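Local coordinates for gifsy-2 prophage ATP-binding sugar transporter-like protein (Salmonella typhimurium LT2, PDB 2PP6) that is of unproven function but may bind ATP and take part in sugar transport, a small prophage-encoded beta-barrel protein with a long N-terminal helix, at residues Lys53-Gly67 with Val79-Leu93. Sequence-based numbering, arbitrary orientation.
Sequences KNVVVFSGNVIPRRG and VTRIRRFNGKPQLTL
Strand 53-57 runs antiparallel to strand 88-93, their axes 4.5 Å apart at 160°, in the closed antiparallel barrel. V55 and L91 form a hydrogen-bonded pair: V55 N donates to L91 O, in the carbonyl plane, and L91 N returns the bond to V55 O at 2.7 Å. V57 N to P89 O extends the ladder towards the type I' turn F85-K88, which joins strands 79-85 and 88-93 into a beta hairpin.

On the face shared by V55 and L91, apolar contacts continue into the loop after strand 53-57. V57 CG2 meets L91 CD1 at 3.8 Å, and the P64 ring crosses P89 and L91 at about a right angle, its CG 3.6 Å from both P89 CB and L91 CD2. Beyond it, G67 N bonds to V79 O at 3.0 Å, tying the loop's far end to strand 79-85.

On the other face, the N54 and Q90 amide planes stand 90° apart, the OD1-NE2 approach too poorly angled for a hydrogen bond, while N54 ND2 bonds weakly to T92 OG1. Near the turn, K88 crosses one face of the F58 ring, which also packs on I19 and A20 of helix 2-23: K88 CD sits 4.2 Å from the F58 centroid, 6° off the normal, and NZ lies off-centre at 4.8 Å, a cation-pi contact.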
loop_
_atom_site.group_PDB
_atom_site.type_symbol
_atom_site.label_atom_id
_atom_site.label_comp_id
_atom_site.label_asym_id
_atom_site.label_seq_id
_atom_site.Cartn_x
_atom_site.Cartn_y
_atom_site.Cartn_z
ATOM N N LYS A 53 -17.416 -22.800 12.132
ATOM C CA LYS A 53 -17.035 -21.407 11.876
ATOM C C LYS A 53 -15.512 -21.172 11.890
ATOM O O LYS A 53 -14.770 -21.841 12.614
ATOM C CB LYS A 53 -17.705 -20.506 12.916
ATOM C CG LYS A 53 -17.541 -19.022 12.668
ATOM C CD LYS A 53 -18.555 -18.501 11.678
ATOM C CE LYS A 53 -19.954 -18.583 12.256
ATOM N NZ LYS A 53 -20.958 -17.982 11.339
ATOM N N ASN A 54 -15.059 -20.205 11.097
ATOM C CA ASN A 54 -13.636 -19.880 11.001
ATOM C C ASN A 54 -13.385 -18.373 11.137
ATOM O O ASN A 54 -14.045 -17.574 10.488
ATOM C CB ASN A 54 -13.099 -20.390 9.668
ATOM C CG ASN A 54 -11.745 -21.019 9.808
ATOM O OD1 ASN A 54 -10.733 -20.326 9.848
ATOM N ND2 ASN A 54 -11.715 -22.340 9.912
ATOM N N VAL A 55 -12.436 -17.976 11.978
ATOM C CA VAL A 55 -12.172 -16.548 12.174
ATOM C C VAL A 55 -10.719 -16.259 12.502
ATOM O O VAL A 55 -10.035 -17.104 13.074
ATOM C CB VAL A 55 -12.975 -15.995 13.352
ATOM C CG1 VAL A 55 -14.416 -16.456 13.266
ATOM C CG2 VAL A 55 -12.338 -16.451 14.659
ATOM N N VAL A 56 -10.239 -15.070 12.151
ATOM C CA VAL A 56 -8.873 -14.736 12.513
ATOM C C VAL A 56 -8.913 -13.624 13.573
ATOM O O VAL A 56 -9.724 -12.704 13.502
ATOM C CB VAL A 56 -8.011 -14.358 11.285
ATOM C CG1 VAL A 56 -8.753 -14.655 10.028
ATOM C CG2 VAL A 56 -7.568 -12.944 11.369
ATOM N N VAL A 57 -8.053 -13.753 14.577
ATOM C CA VAL A 57 -7.991 -12.835 15.704
ATOM C C VAL A 57 -7.113 -11.615 15.482
ATOM O O VAL A 57 -5.907 -11.737 15.282
ATOM C CB VAL A 57 -7.491 -13.594 16.952
ATOM C CG1 VAL A 57 -7.525 -12.689 18.180
ATOM C CG2 VAL A 57 -8.354 -14.813 17.170
ATOM N N PHE A 58 -7.704 -10.431 15.552
ATOM C CA PHE A 58 -6.932 -9.213 15.337
ATOM C C PHE A 58 -6.361 -8.545 16.582
ATOM O O PHE A 58 -5.279 -7.974 16.528
ATOM C CB PHE A 58 -7.757 -8.210 14.542
ATOM C CG PHE A 58 -7.789 -8.495 13.064
ATOM C CD1 PHE A 58 -7.222 -7.612 12.164
ATOM C CD2 PHE A 58 -8.378 -9.661 12.574
ATOM C CE1 PHE A 58 -7.238 -7.885 10.792
ATOM C CE2 PHE A 58 -8.402 -9.937 11.207
ATOM C CZ PHE A 58 -7.832 -9.053 10.315
ATOM N N SER A 59 -7.060 -8.624 17.704
ATOM C CA SER A 59 -6.575 -8.006 18.931
ATOM C C SER A 59 -5.245 -8.641 19.333
ATOM O O SER A 59 -5.032 -9.839 19.114
ATOM C CB SER A 59 -7.604 -8.200 20.040
ATOM O OG SER A 59 -8.853 -7.667 19.646
ATOM N N GLY A 60 -4.344 -7.849 19.915
ATOM C CA GLY A 60 -3.054 -8.393 20.317
ATOM C C GLY A 60 -3.005 -8.737 21.790
ATOM O O GLY A 60 -1.950 -9.071 22.312
ATOM N N ASN A 61 -4.149 -8.675 22.466
ATOM C CA ASN A 61 -4.171 -8.936 23.894
ATOM C C ASN A 61 -4.648 -10.323 24.301
ATOM O O ASN A 61 -4.889 -10.566 25.478
ATOM C CB ASN A 61 -4.997 -7.857 24.612
ATOM C CG ASN A 61 -6.478 -7.933 24.290
ATOM O OD1 ASN A 61 -6.858 -8.071 23.133
ATOM N ND2 ASN A 61 -7.320 -7.813 25.312
ATOM N N VAL A 62 -4.764 -11.229 23.331
ATOM C CA VAL A 62 -5.182 -12.607 23.601
ATOM C C VAL A 62 -4.281 -13.599 22.890
ATOM O O VAL A 62 -3.653 -13.278 21.875
ATOM C CB VAL A 62 -6.643 -12.911 23.129
ATOM C CG1 VAL A 62 -7.634 -12.087 23.914
ATOM C CG2 VAL A 62 -6.785 -12.617 21.657
ATOM N N ILE A 63 -4.219 -14.806 23.441
ATOM C CA ILE A 63 -3.451 -15.915 22.857
ATOM C C ILE A 63 -4.408 -17.102 22.880
ATOM O O ILE A 63 -4.430 -17.873 23.843
ATOM C CB ILE A 63 -2.205 -16.297 23.688
ATOM C CG1 ILE A 63 -2.153 -15.472 24.969
ATOM C CG2 ILE A 63 -0.955 -16.086 22.864
ATOM C CD1 ILE A 63 -0.975 -15.802 25.852
ATOM N N PRO A 64 -5.219 -17.261 21.824
ATOM C CA PRO A 64 -6.173 -18.371 21.770
ATOM C C PRO A 64 -5.540 -19.758 21.815
ATOM O O PRO A 64 -4.417 -19.953 21.362
ATOM C CB PRO A 64 -6.932 -18.100 20.476
ATOM C CG PRO A 64 -5.915 -17.427 19.621
ATOM C CD PRO A 64 -5.265 -16.468 20.582
ATOM N N ARG A 65 -6.274 -20.722 22.369
ATOM C CA ARG A 65 -5.793 -22.101 22.474
ATOM C C ARG A 65 -6.832 -23.146 22.144
ATOM O O ARG A 65 -8.031 -22.897 22.271
ATOM C CB ARG A 65 -5.289 -22.371 23.880
ATOM C CG ARG A 65 -3.842 -22.026 24.038
ATOM C CD ARG A 65 -3.585 -21.341 25.332
ATOM N NE ARG A 65 -2.204 -20.880 25.389
ATOM C CZ ARG A 65 -1.796 -19.818 26.077
ATOM N NH1 ARG A 65 -2.671 -19.097 26.772
ATOM N NH2 ARG A 65 -0.512 -19.477 26.071
ATOM N N ARG A 66 -6.375 -24.313 21.699
ATOM C CA ARG A 66 -7.305 -25.393 21.415
ATOM C C ARG A 66 -7.937 -25.693 22.777
ATOM O O ARG A 66 -7.228 -25.808 23.773
ATOM C CB ARG A 66 -6.553 -26.608 20.873
ATOM C CG ARG A 66 -6.095 -26.458 19.435
ATOM C CD ARG A 66 -4.642 -26.840 19.276
ATOM N NE ARG A 66 -4.396 -28.240 19.600
ATOM C CZ ARG A 66 -3.287 -28.681 20.186
ATOM N NH1 ARG A 66 -2.323 -27.827 20.518
ATOM N NH2 ARG A 66 -3.134 -29.976 20.431
ATOM N N GLY A 67 -9.262 -25.777 22.830
ATOM C CA GLY A 67 -9.920 -26.033 24.099
ATOM C C GLY A 67 -10.778 -24.851 24.516
ATOM O O GLY A 67 -11.944 -25.032 24.900
ATOM N N VAL A 79 -12.522 -23.871 20.270
ATOM C CA VAL A 79 -11.458 -23.768 19.298
ATOM C C VAL A 79 -10.887 -25.164 19.119
ATOM O O VAL A 79 -10.174 -25.671 19.992
ATOM C CB VAL A 79 -10.348 -22.818 19.792
ATOM C CG1 VAL A 79 -9.132 -22.915 18.873
ATOM C CG2 VAL A 79 -10.868 -21.400 19.835
ATOM N N THR A 80 -11.210 -25.780 17.985
ATOM C CA THR A 80 -10.736 -27.123 17.685
ATOM C C THR A 80 -9.351 -27.134 17.043
ATOM O O THR A 80 -8.607 -28.088 17.221
ATOM C CB THR A 80 -11.722 -27.863 16.774
ATOM O OG1 THR A 80 -11.748 -27.245 15.480
ATOM C CG2 THR A 80 -13.109 -27.813 17.379
ATOM N N ARG A 81 -9.005 -26.090 16.295
ATOM C CA ARG A 81 -7.678 -26.020 15.688
ATOM C C ARG A 81 -7.241 -24.583 15.442
ATOM O O ARG A 81 -8.062 -23.682 15.338
ATOM C CB ARG A 81 -7.620 -26.824 14.385
ATOM C CG ARG A 81 -8.157 -26.126 13.167
ATOM C CD ARG A 81 -8.137 -27.049 11.950
ATOM N NE ARG A 81 -9.132 -28.122 12.032
ATOM C CZ ARG A 81 -8.966 -29.265 12.696
ATOM N NH1 ARG A 81 -7.835 -29.507 13.347
ATOM N NH2 ARG A 81 -9.941 -30.166 12.714
ATOM N N ILE A 82 -5.937 -24.376 15.333
ATOM C CA ILE A 82 -5.395 -23.037 15.159
ATOM C C ILE A 82 -4.341 -22.914 14.062
ATOM O O ILE A 82 -3.266 -23.494 14.156
ATOM C CB ILE A 82 -4.786 -22.555 16.508
ATOM C CG1 ILE A 82 -5.915 -22.190 17.485
ATOM C CG2 ILE A 82 -3.810 -21.420 16.286
ATOM C CD1 ILE A 82 -5.432 -21.769 18.872
ATOM N N ARG A 83 -4.638 -22.152 13.024
ATOM C CA ARG A 83 -3.671 -21.957 11.947
ATOM C C ARG A 83 -3.102 -20.543 11.977
ATOM O O ARG A 83 -3.268 -19.804 12.940
ATOM C CB ARG A 83 -4.328 -22.209 10.601
ATOM C CG ARG A 83 -4.658 -23.642 10.403
ATOM C CD ARG A 83 -5.907 -23.806 9.591
ATOM N NE ARG A 83 -6.294 -25.210 9.570
ATOM C CZ ARG A 83 -7.440 -25.660 9.073
ATOM N NH1 ARG A 83 -8.318 -24.804 8.554
ATOM N NH2 ARG A 83 -7.698 -26.965 9.089
ATOM N N ARG A 84 -2.404 -20.171 10.921
ATOM C CA ARG A 84 -1.864 -18.841 10.865
ATOM C C ARG A 84 -2.381 -18.166 9.618
ATOM O O ARG A 84 -2.590 -18.805 8.577
ATOM C CB ARG A 84 -0.339 -18.875 10.872
ATOM C CG ARG A 84 0.251 -18.321 12.150
ATOM C CD ARG A 84 -0.212 -19.121 13.353
ATOM N NE ARG A 84 -0.363 -18.287 14.544
ATOM C CZ ARG A 84 -0.633 -18.761 15.757
ATOM N NH1 ARG A 84 -0.776 -20.068 15.938
ATOM N NH2 ARG A 84 -0.775 -17.929 16.781
ATOM N N PHE A 85 -2.637 -16.874 9.741
ATOM C CA PHE A 85 -3.109 -16.097 8.619
ATOM C C PHE A 85 -2.321 -14.809 8.716
ATOM O O PHE A 85 -2.674 -13.910 9.480
ATOM C CB PHE A 85 -4.599 -15.815 8.739
ATOM C CG PHE A 85 -5.169 -15.141 7.538
ATOM C CD1 PHE A 85 -5.547 -15.882 6.431
ATOM C CD2 PHE A 85 -5.300 -13.756 7.500
ATOM C CE1 PHE A 85 -6.054 -15.257 5.291
ATOM C CE2 PHE A 85 -5.803 -13.117 6.369
ATOM C CZ PHE A 85 -6.182 -13.872 5.259
ATOM N N ASN A 86 -1.238 -14.740 7.947
ATOM C CA ASN A 86 -0.363 -13.580 7.949
ATOM C C ASN A 86 0.045 -13.307 9.387
ATOM O O ASN A 86 0.026 -12.162 9.854
ATOM C CB ASN A 86 -1.077 -12.367 7.364
ATOM C CG ASN A 86 -1.598 -12.625 5.969
ATOM O OD1 ASN A 86 -2.428 -13.508 5.756
ATOM N ND2 ASN A 86 -1.104 -11.866 5.006
ATOM N N GLY A 87 0.391 -14.385 10.089
ATOM C CA GLY A 87 0.830 -14.271 11.465
ATOM C C GLY A 87 -0.253 -14.096 12.508
ATOM O O GLY A 87 0.061 -13.875 13.672
ATOM N N LYS A 88 -1.522 -14.173 12.116
ATOM C CA LYS A 88 -2.594 -14.033 13.084
ATOM C C LYS A 88 -3.311 -15.337 13.300
ATOM O O LYS A 88 -3.492 -16.137 12.393
ATOM C CB LYS A 88 -3.596 -12.986 12.649
ATOM C CG LYS A 88 -2.991 -11.638 12.519
ATOM C CD LYS A 88 -4.062 -10.595 12.466
ATOM C CE LYS A 88 -3.582 -9.413 11.684
ATOM N NZ LYS A 88 -3.296 -9.870 10.294
ATOM N N PRO A 89 -3.740 -15.570 14.526
ATOM C CA PRO A 89 -4.448 -16.806 14.847
ATOM C C PRO A 89 -5.715 -17.013 14.029
ATOM O O PRO A 89 -6.619 -16.198 14.058
ATOM C CB PRO A 89 -4.783 -16.642 16.329
ATOM C CG PRO A 89 -3.748 -15.697 16.821
ATOM C CD PRO A 89 -3.651 -14.699 15.702
ATOM N N GLN A 90 -5.779 -18.093 13.272
ATOM C CA GLN A 90 -6.997 -18.367 12.547
ATOM C C GLN A 90 -7.605 -19.540 13.299
ATOM O O GLN A 90 -7.052 -20.633 13.271
ATOM C CB GLN A 90 -6.727 -18.766 11.116
ATOM C CG GLN A 90 -7.967 -19.344 10.520
ATOM C CD GLN A 90 -7.834 -19.600 9.067
ATOM O OE1 GLN A 90 -7.832 -18.674 8.268
ATOM N NE2 GLN A 90 -7.712 -20.870 8.701
ATOM N N LEU A 91 -8.734 -19.305 13.964
ATOM C CA LEU A 91 -9.382 -20.332 14.762
ATOM C C LEU A 91 -10.542 -21.083 14.101
ATOM O O LEU A 91 -11.391 -20.498 13.415
ATOM C CB LEU A 91 -9.887 -19.712 16.066
ATOM C CG LEU A 91 -8.991 -18.677 16.756
ATOM C CD1 LEU A 91 -9.642 -18.239 18.076
ATOM C CD2 LEU A 91 -7.610 -19.256 17.008
ATOM N N THR A 92 -10.567 -22.395 14.311
ATOM C CA THR A 92 -11.648 -23.218 13.797
ATOM C C THR A 92 -12.496 -23.467 15.029
ATOM O O THR A 92 -12.022 -24.041 16.013
ATOM C CB THR A 92 -11.153 -24.556 13.228
ATOM O OG1 THR A 92 -10.401 -24.315 12.032
ATOM C CG2 THR A 92 -12.337 -25.461 12.907
ATOM N N LEU A 93 -13.746 -23.016 14.963
ATOM C CA LEU A 93 -14.670 -23.122 16.081
ATOM C C LEU A 93 -15.821 -24.081 15.842
ATOM O O LEU A 93 -16.422 -24.090 14.763
ATOM C CB LEU A 93 -15.266 -21.751 16.371
ATOM C CG LEU A 93 -14.363 -20.536 16.267
ATOM C CD1 LEU A 93 -15.190 -19.270 16.396
ATOM C CD2 LEU A 93 -13.326 -20.606 17.355
#